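Long-range contacts in fructosyl amine:oxygen oxidoreductase (PDB 4WCT), which probably uses its bound FAD to oxidise fructosyl amines (Amadori products) with molecular oxygen, and so acts as a deglycating enzyme: residues Ala231-Leu236 / His376-Val381; Gly158-Asp163 / Asp342-Leu347. All coordinates share one frame; numbering follows the deposited sequence.

Contact 1. Residues Ala231-Leu236 / His376-Val381; sequences AHRTIL and HPSLLV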
ATOM      1  N   ALA A 231     -18.299  20.153  -6.287  1.00 14.19           N
ATOM      2  CA  ALA A 231     -19.018  18.927  -6.508  1.00 15.24           C
ATOM      3  C   ALA A 231     -20.041  18.671  -5.412  1.00 14.05           C
ATOM      4  O   ALA A 231     -19.877  19.099  -4.253  1.00 15.96           O
ATOM      5  CB  ALA A 231     -18.029  17.762  -6.584  1.00 16.89           C
ATOM      6  N   HIS A 232     -21.031  17.870  -5.758  1.00 13.89           N
ATOM      7  CA  HIS A 232     -22.024  17.373  -4.827  1.00 16.32           C
ATOM      8  C   HIS A 232     -21.466  16.382  -3.817  1.00 16.24           C
ATOM      9  O   HIS A 232     -21.921  16.341  -2.669  1.00 13.31           O
ATOM     10  CB  HIS A 232     -23.188  16.729  -5.576  1.00 19.17           C
ATOM     11  CG  HIS A 232     -24.087  17.725  -6.244  1.00 31.96           C
ATOM     12  ND1 HIS A 232     -24.256  17.775  -7.611  1.00 43.94           N
ATOM     13  CD2 HIS A 232     -24.761  18.787  -5.745  1.00 40.97           C
ATOM     14  CE1 HIS A 232     -25.025  18.805  -7.922  1.00 42.35           C
ATOM     15  NE2 HIS A 232     -25.354  19.426  -6.807  1.00 42.79           N
ATOM     16  N   ARG A 233     -20.451  15.620  -4.223  1.00 13.58           N
ATOM     17  CA  ARG A 233     -19.709  14.780  -3.253  1.00 12.85           C
ATOM     18  C   ARG A 233     -18.219  14.836  -3.534  1.00 12.21           C
ATOM     19  O   ARG A 233     -17.815  15.029  -4.668  1.00 11.67           O
ATOM     20  CB  ARG A 233     -20.111  13.326  -3.330  1.00 14.89           C
ATOM     21  CG  ARG A 233     -21.567  13.011  -3.002  1.00 15.73           C
ATOM     22  CD  ARG A 233     -21.834  13.252  -1.526  1.00 17.20           C
ATOM     23  NE  ARG A 233     -23.127  12.724  -1.103  1.00 17.08           N
ATOM     24  CZ  ARG A 233     -24.282  13.360  -1.289  1.00 25.84           C
ATOM     25  NH1 ARG A 233     -24.286  14.588  -1.785  1.00 21.74           N
ATOM     26  NH2 ARG A 233     -25.411  12.829  -0.840  1.00 25.41           N
ATOM     27  N   THR A 234     -17.432  14.822  -2.452  1.00 11.03           N
ATOM     28  CA  THR A 234     -15.974  14.886  -2.557  1.00 11.44           C
ATOM     29  C   THR A 234     -15.405  13.664  -1.866  1.00 11.96           C
ATOM     30  O   THR A 234     -15.802  13.327  -0.725  1.00 10.67           O
ATOM     31  CB  THR A 234     -15.425  16.171  -1.922  1.00 13.25           C
ATOM     32  OG1 THR A 234     -15.965  17.300  -2.624  1.00 13.94           O
ATOM     33  CG2 THR A 234     -13.934  16.205  -1.938  1.00 15.35           C
ATOM     34  N   ILE A 235     -14.564  12.929  -2.595  1.00 10.97           N
ATOM     35  CA  ILE A 235     -13.911  11.730  -2.038  1.00 10.83           C
ATOM     36  C   ILE A 235     -12.433  12.019  -1.847  1.00 11.23           C
ATOM     37  O   ILE A 235     -11.741  12.377  -2.797  1.00 10.44           O
ATOM     38  CB  ILE A 235     -14.092  10.527  -2.972  1.00 11.58           C
ATOM     39  CG1 ILE A 235     -15.593  10.243  -3.172  1.00 12.95           C
ATOM     40  CG2 ILE A 235     -13.380   9.286  -2.414  1.00 10.66           C
ATOM     41  CD1 ILE A 235     -15.857   9.126  -4.170  1.00 12.09           C
ATOM     42  N   LEU A 236     -11.956  11.903  -0.613  1.00  9.38           N
ATOM     43  CA  LEU A 236     -10.555  12.131  -0.322  1.00  7.95           C
ATOM     44  C   LEU A 236      -9.815  10.799  -0.284  1.00  8.92           C
ATOM     45  O   LEU A 236     -10.001  10.010   0.659  1.00 10.73           O
ATOM     46  CB  LEU A 236     -10.405  12.882   0.995  1.00  8.76           C
ATOM     47  CG  LEU A 236      -8.990  13.164   1.501  1.00  8.97           C
ATOM     48  CD1 LEU A 236      -8.087  13.835   0.492  1.00 10.04           C
ATOM     49  CD2 LEU A 236      -9.015  13.993   2.783  1.00 10.31           C
ATOM     50  N   HIS A 376     -19.383  16.445   8.114  1.00 16.47           N
ATOM     51  CA  HIS A 376     -19.432  16.917   6.730  1.00 16.48           C
ATOM     52  C   HIS A 376     -19.872  15.791   5.794  1.00 17.54           C
ATOM     53  O   HIS A 376     -19.047  15.139   5.153  1.00 15.28           O
ATOM     54  CB  HIS A 376     -18.101  17.494   6.251  1.00 19.11           C
ATOM     55  CG  HIS A 376     -17.325  18.200   7.311  1.00 20.82           C
ATOM     56  ND1 HIS A 376     -17.735  19.401   7.856  1.00 25.65           N
ATOM     57  CD2 HIS A 376     -16.091  17.966   7.809  1.00 24.04           C
ATOM     58  CE1 HIS A 376     -16.836  19.808   8.735  1.00 23.45           C
ATOM     59  NE2 HIS A 376     -15.830  18.955   8.729  1.00 27.12           N
ATOM     60  N   PRO A 377     -21.183  15.568   5.703  1.00 16.40           N
ATOM     61  CA  PRO A 377     -21.708  14.344   5.086  1.00 18.77           C
ATOM     62  C   PRO A 377     -21.438  14.217   3.594  1.00 16.41           C
ATOM     63  O   PRO A 377     -21.559  13.118   3.051  1.00 21.38           O
ATOM     64  CB  PRO A 377     -23.227  14.449   5.307  1.00 23.98           C
ATOM     65  CG  PRO A 377     -23.492  15.886   5.649  1.00 23.70           C
ATOM     66  CD  PRO A 377     -22.251  16.378   6.330  1.00 23.13           C
ATOM     67  N   SER A 378     -21.080  15.309   2.927  1.00 15.61           N
ATOM     68  CA  SER A 378     -20.771  15.211   1.498  1.00 13.17           C
ATOM     69  C   SER A 378     -19.327  14.788   1.261  1.00 14.32           C
ATOM     70  O   SER A 378     -18.922  14.642   0.107  1.00 11.51           O
ATOM     71  CB  SER A 378     -21.071  16.516   0.766  1.00 18.20           C
ATOM     72  OG  SER A 378     -22.411  16.901   1.007  1.00 19.48           O
ATOM     73  N   LEU A 379     -18.556  14.649   2.341  1.00 12.10           N
ATOM     74  CA  LEU A 379     -17.173  14.191   2.242  1.00 11.33           C
ATOM     75  C   LEU A 379     -17.128  12.708   2.585  1.00 13.01           C
ATOM     76  O   LEU A 379     -17.547  12.297   3.668  1.00 12.54           O
ATOM     77  CB  LEU A 379     -16.292  14.979   3.220  1.00 11.85           C
ATOM     78  CG  LEU A 379     -14.846  14.499   3.328  1.00 11.93           C
ATOM     79  CD1 LEU A 379     -14.083  14.806   2.047  1.00 14.05           C
ATOM     80  CD2 LEU A 379     -14.183  15.203   4.496  1.00 14.01           C
ATOM     81  N   LEU A 380     -16.477  11.941   1.719  1.00 10.68           N
ATOM     82  CA  LEU A 380     -16.145  10.551   1.988  1.00 11.63           C
ATOM     83  C   LEU A 380     -14.624  10.422   2.021  1.00 10.66           C
ATOM     84  O   LEU A 380     -13.961  10.953   1.154  1.00 12.97           O
ATOM     85  CB  LEU A 380     -16.680   9.674   0.873  1.00 13.15           C
ATOM     86  CG  LEU A 380     -16.387   8.181   0.973  1.00 14.48           C
ATOM     87  CD1 LEU A 380     -17.170   7.527   2.098  1.00 19.74           C
ATOM     88  CD2 LEU A 380     -16.749   7.542  -0.343  1.00 17.24           C
ATOM     89  N   VAL A 381     -14.104   9.906   3.113  1.00 10.76           N
ATOM     90  CA  VAL A 381     -12.658   9.615   3.206  1.00 11.21           C
ATOM     91  C   VAL A 381     -12.404   8.147   2.848  1.00  9.90           C
ATOM     92  O   VAL A 381     -13.157   7.266   3.219  1.00 10.84           O
ATOM     93  CB  VAL A 381     -12.072   9.978   4.601  1.00 10.73           C
ATOM     94  CG1 VAL A 381     -12.285  11.450   4.919  1.00 12.25           C
ATOM     95  CG2 VAL A 381     -12.634   9.104   5.720  1.00 11.34           C
TER
HETATM   96  O   HOH W   1     -24.221  17.719  -1.100  1.00 36.78           O
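T234 and L236 bind the parallel strand beside them through their backbones: T234 N gives a hydrogen bond to S378 O (3.0 Å), L380 N returns one to T234 O (2.9 Å), and L236 N closes on L380 O (2.8 Å). All three are nearly straight. This pairing joins strand 233-236 to strand 379-383 inside the six-stranded, mostly parallel sheet of the Rossmann-type FAD-binding domain. Side chains alternate between the two faces. On one, I235 and L380 lie side by side, I235 CG1 4.1 Å from L380 CD2, and L380 continues onto I400, A403 and L404 of helix 393-404, so branched aliphatic residues suit this buried layer. On the other, L379 CD1 comes within 4.3 Å of L236 CB; V218 covers T234 and L379.

Where the strands begin, polar groups take over. The R233 chain bends at chi2 and passes S378, its CD 4.1 Å from S378 CB. NH1 then turns back to H232 O (3.1 Å), which lies in the guanidinium plane, while NH2 bonds to S20 O. S378 is third in the type I beta turn H376-L379; serine suits the place because its short hydroxyl reaches both D217 and a water. That water donates to H232 O and S378 OG, bridging the segments. Backbone bonds thus set the alignment of the strands, while arginine, serine and water satisfy the polar groups at the end where the pairing begins.

Contact 2. Residues Gly158-Asp163 / Asp342-Leu347; sequences GVLTGD and DTMPHL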
ATOM      1  N   GLY A 158      19.499 -22.024  -9.109  1.00 10.11           N
ATOM      2  CA  GLY A 158      20.213 -20.792  -9.419  1.00 11.52           C
ATOM      3  C   GLY A 158      19.619 -19.550  -8.794  1.00 11.74           C
ATOM      4  O   GLY A 158      20.251 -18.498  -8.833  1.00 12.66           O
ATOM      5  N   VAL A 159      18.360 -19.610  -8.365  1.00  8.75           N
ATOM      6  CA  VAL A 159      17.702 -18.418  -7.823  1.00  8.24           C
ATOM      7  C   VAL A 159      18.045 -18.243  -6.329  1.00  8.61           C
ATOM      8  O   VAL A 159      18.751 -17.326  -5.950  1.00 10.50           O
ATOM      9  CB  VAL A 159      16.192 -18.512  -8.022  1.00  8.14           C
ATOM     10  CG1 VAL A 159      15.477 -17.320  -7.401  1.00  8.94           C
ATOM     11  CG2 VAL A 159      15.884 -18.629  -9.513  1.00  8.88           C
ATOM     12  N   LEU A 160      17.649 -19.206  -5.510  1.00  8.33           N
ATOM     13  CA  LEU A 160      17.964 -19.165  -4.079  1.00  7.98           C
ATOM     14  C   LEU A 160      19.193 -20.024  -3.842  1.00  8.35           C
ATOM     15  O   LEU A 160      19.202 -21.218  -4.161  1.00  8.08           O
ATOM     16  CB  LEU A 160      16.797 -19.675  -3.237  1.00  8.45           C
ATOM     17  CG  LEU A 160      15.481 -18.899  -3.366  1.00  8.14           C
ATOM     18  CD1 LEU A 160      14.405 -19.518  -2.488  1.00  9.70           C
ATOM     19  CD2 LEU A 160      15.640 -17.435  -3.036  1.00  8.57           C
ATOM     20  N   THR A 161      20.235 -19.410  -3.314  1.00  7.68           N
ATOM     21  CA  THR A 161      21.532 -20.045  -3.195  1.00  7.95           C
ATOM     22  C   THR A 161      22.053 -19.983  -1.758  1.00  7.80           C
ATOM     23  O   THR A 161      23.139 -20.481  -1.456  1.00  9.20           O
ATOM     24  CB  THR A 161      22.549 -19.366  -4.119  1.00  8.59           C
ATOM     25  OG1 THR A 161      22.674 -17.993  -3.756  1.00  8.64           O
ATOM     26  CG2 THR A 161      22.109 -19.458  -5.570  1.00  9.99           C
ATOM     27  N   GLY A 162      21.350 -19.263  -0.895  1.00  8.02           N
ATOM     28  CA  GLY A 162      21.870 -19.011   0.462  1.00  8.47           C
ATOM     29  C   GLY A 162      21.671 -20.133   1.453  1.00 10.90           C
ATOM     30  O   GLY A 162      21.102 -21.192   1.156  1.00  7.59           O
ATOM     31  N   ASP A 163      22.159 -19.885   2.668  1.00  9.93           N
ATOM     32  CA  ASP A 163      22.115 -20.834   3.734  1.00 10.36           C
ATOM     33  C   ASP A 163      20.965 -20.600   4.714  1.00 10.85           C
ATOM     34  O   ASP A 163      20.767 -21.412   5.598  1.00  9.81           O
ATOM     35  CB  ASP A 163      23.426 -20.768   4.516  1.00 11.70           C
ATOM     36  CG  ASP A 163      24.570 -21.354   3.783  1.00 14.53           C
ATOM     37  OD1 ASP A 163      24.394 -22.242   2.900  1.00 18.70           O
ATOM     38  OD2 ASP A 163      25.686 -20.942   4.110  1.00 19.16           O
ATOM     39  N   ASP A 342      21.514 -13.808   3.065  1.00  8.39           N
ATOM     40  CA  ASP A 342      20.917 -15.004   3.608  1.00  8.40           C
ATOM     41  C   ASP A 342      20.301 -15.895   2.519  1.00  9.48           C
ATOM     42  O   ASP A 342      20.161 -17.087   2.732  1.00  9.11           O
ATOM     43  CB  ASP A 342      19.849 -14.631   4.623  1.00  9.66           C
ATOM     44  CG  ASP A 342      20.402 -14.353   6.015  1.00 11.37           C
ATOM     45  OD1 ASP A 342      21.634 -14.140   6.172  1.00 12.92           O
ATOM     46  OD2 ASP A 342      19.552 -14.203   6.919  1.00 11.51           O
ATOM     47  N   THR A 343      19.831 -15.278   1.427  1.00  8.09           N
ATOM     48  CA  THR A 343      18.916 -15.906   0.460  1.00  8.81           C
ATOM     49  C   THR A 343      19.562 -16.141  -0.905  1.00  9.01           C
ATOM     50  O   THR A 343      19.431 -17.243  -1.526  1.00  7.93           O
ATOM     51  CB  THR A 343      17.659 -15.038   0.299  1.00  8.42           C
ATOM     52  OG1 THR A 343      18.028 -13.719  -0.134  1.00  8.53           O
ATOM     53  CG2 THR A 343      16.891 -14.937   1.614  1.00  9.74           C
ATOM     54  N   MET A 344      20.178 -15.079  -1.401  1.00  7.85           N
ATOM     55  CA  MET A 344      20.758 -14.982  -2.738  1.00  7.86           C
ATOM     56  C   MET A 344      22.128 -14.281  -2.662  1.00  7.72           C
ATOM     57  O   MET A 344      22.326 -13.216  -3.237  1.00  8.05           O
ATOM     58  CB  MET A 344      19.809 -14.200  -3.666  1.00  8.67           C
ATOM     59  CG  MET A 344      18.509 -14.948  -3.879  1.00  8.30           C
ATOM     60  SD  MET A 344      17.405 -14.222  -5.110  1.00 10.17           S
ATOM     61  CE  MET A 344      16.993 -12.673  -4.308  1.00 11.12           C
ATOM     62  N   PRO A 345      23.101 -14.903  -1.997  1.00  8.39           N
ATOM     63  CA  PRO A 345      24.368 -14.203  -1.741  1.00  9.45           C
ATOM     64  C   PRO A 345      25.149 -13.868  -3.004  1.00  9.96           C
ATOM     65  O   PRO A 345      25.950 -12.924  -3.000  1.00  9.74           O
ATOM     66  CB  PRO A 345      25.158 -15.193  -0.857  1.00  9.89           C
ATOM     67  CG  PRO A 345      24.433 -16.490  -0.964  1.00  8.91           C
ATOM     68  CD  PRO A 345      22.984 -16.131  -1.177  1.00  8.86           C
ATOM     69  N   HIS A 346      24.851 -14.564  -4.112  1.00  8.80           N
ATOM     70  CA  HIS A 346      25.467 -14.226  -5.378  1.00  9.80           C
ATOM     71  C   HIS A 346      25.077 -12.844  -5.886  1.00 10.12           C
ATOM     72  O   HIS A 346      25.789 -12.276  -6.745  1.00 10.89           O
ATOM     73  CB  HIS A 346      25.161 -15.278  -6.437  1.00 10.22           C
ATOM     74  CG  HIS A 346      23.709 -15.507  -6.665  1.00 10.42           C
ATOM     75  ND1 HIS A 346      22.900 -16.104  -5.723  1.00 10.38           N
ATOM     76  CD2 HIS A 346      22.925 -15.263  -7.739  1.00 11.42           C
ATOM     77  CE1 HIS A 346      21.658 -16.117  -6.165  1.00  9.20           C
ATOM     78  NE2 HIS A 346      21.657 -15.681  -7.409  1.00 11.04           N
ATOM     79  N   LEU A 347      23.978 -12.317  -5.352  1.00  8.33           N
ATOM     80  CA  LEU A 347      23.474 -10.984  -5.720  1.00 10.34           C
ATOM     81  C   LEU A 347      23.822  -9.904  -4.698  1.00  9.49           C
ATOM     82  O   LEU A 347      23.545  -8.747  -4.923  1.00  9.70           O
ATOM     83  CB  LEU A 347      21.952 -11.021  -5.901  1.00  9.50           C
ATOM     84  CG  LEU A 347      21.449 -11.959  -6.999  1.00 11.44           C
ATOM     85  CD1 LEU A 347      19.933 -11.852  -7.079  1.00 10.96           C
ATOM     86  CD2 LEU A 347      22.145 -11.731  -8.345  1.00 10.72           C
TER
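T343 O, the carbonyl at the C-terminal end of helix 330-343, accepts two backbone hydrogen bonds from the loop between helix 148-152 and strand 168-172. T161 N reaches it at 2.9 Å in the carbonyl plane, while G162 N, also at 2.9 Å, sits well above that plane. This is C-terminal capping of the helix by a distant part of the chain, with T161 N and G162 N as the donors. Glycine suits position 162 because a CB there would clash with D342 O; its bare CA instead lies 3.5 Å from P345 CD.

The side-chain bond is shorter: T161 OG1 and H346 ND1 are 2.7 Å apart. T161 holds OG1 between its backbone N and carbonyl carbon (chi1 60°), which turns the hydroxyl to the edge of the imidazole, and the two side chains cross at about a right angle. NE2 of the same ring bonds to Y272 OH, so both ring nitrogens are engaged and the rotation of the ring is fixed. Deeper in, the unbranched chain of M344 packs on L160 and F286, its CG 3.9 Å from L160 CD2. V159 O is buried without a hydrogen-bonding partner; H346 CE1 lies 3.2 Å from it, with the oxygen in the plane of the ring.

The two contacts lie on opposite sides of the chain's centre, their own centres 50 Å apart and their nearest atoms about 36 Å apart, so neither touches the other. Their segments alternate along the sequence: 158-163, 231-236, 342-347, 376-381. The chain thus passes twice from the region of contact 2 to that of contact 1. Contact 1 lies near the cofactor, with the side chain of L236 about 7 Å from the bound FAD and that of I235 near, without touching, what is probably the glycine-rich dinucleotide-binding motif. Contact 2 is partly buried and packs beside strands 277-280 and 284-287, joining a loop to a helix end.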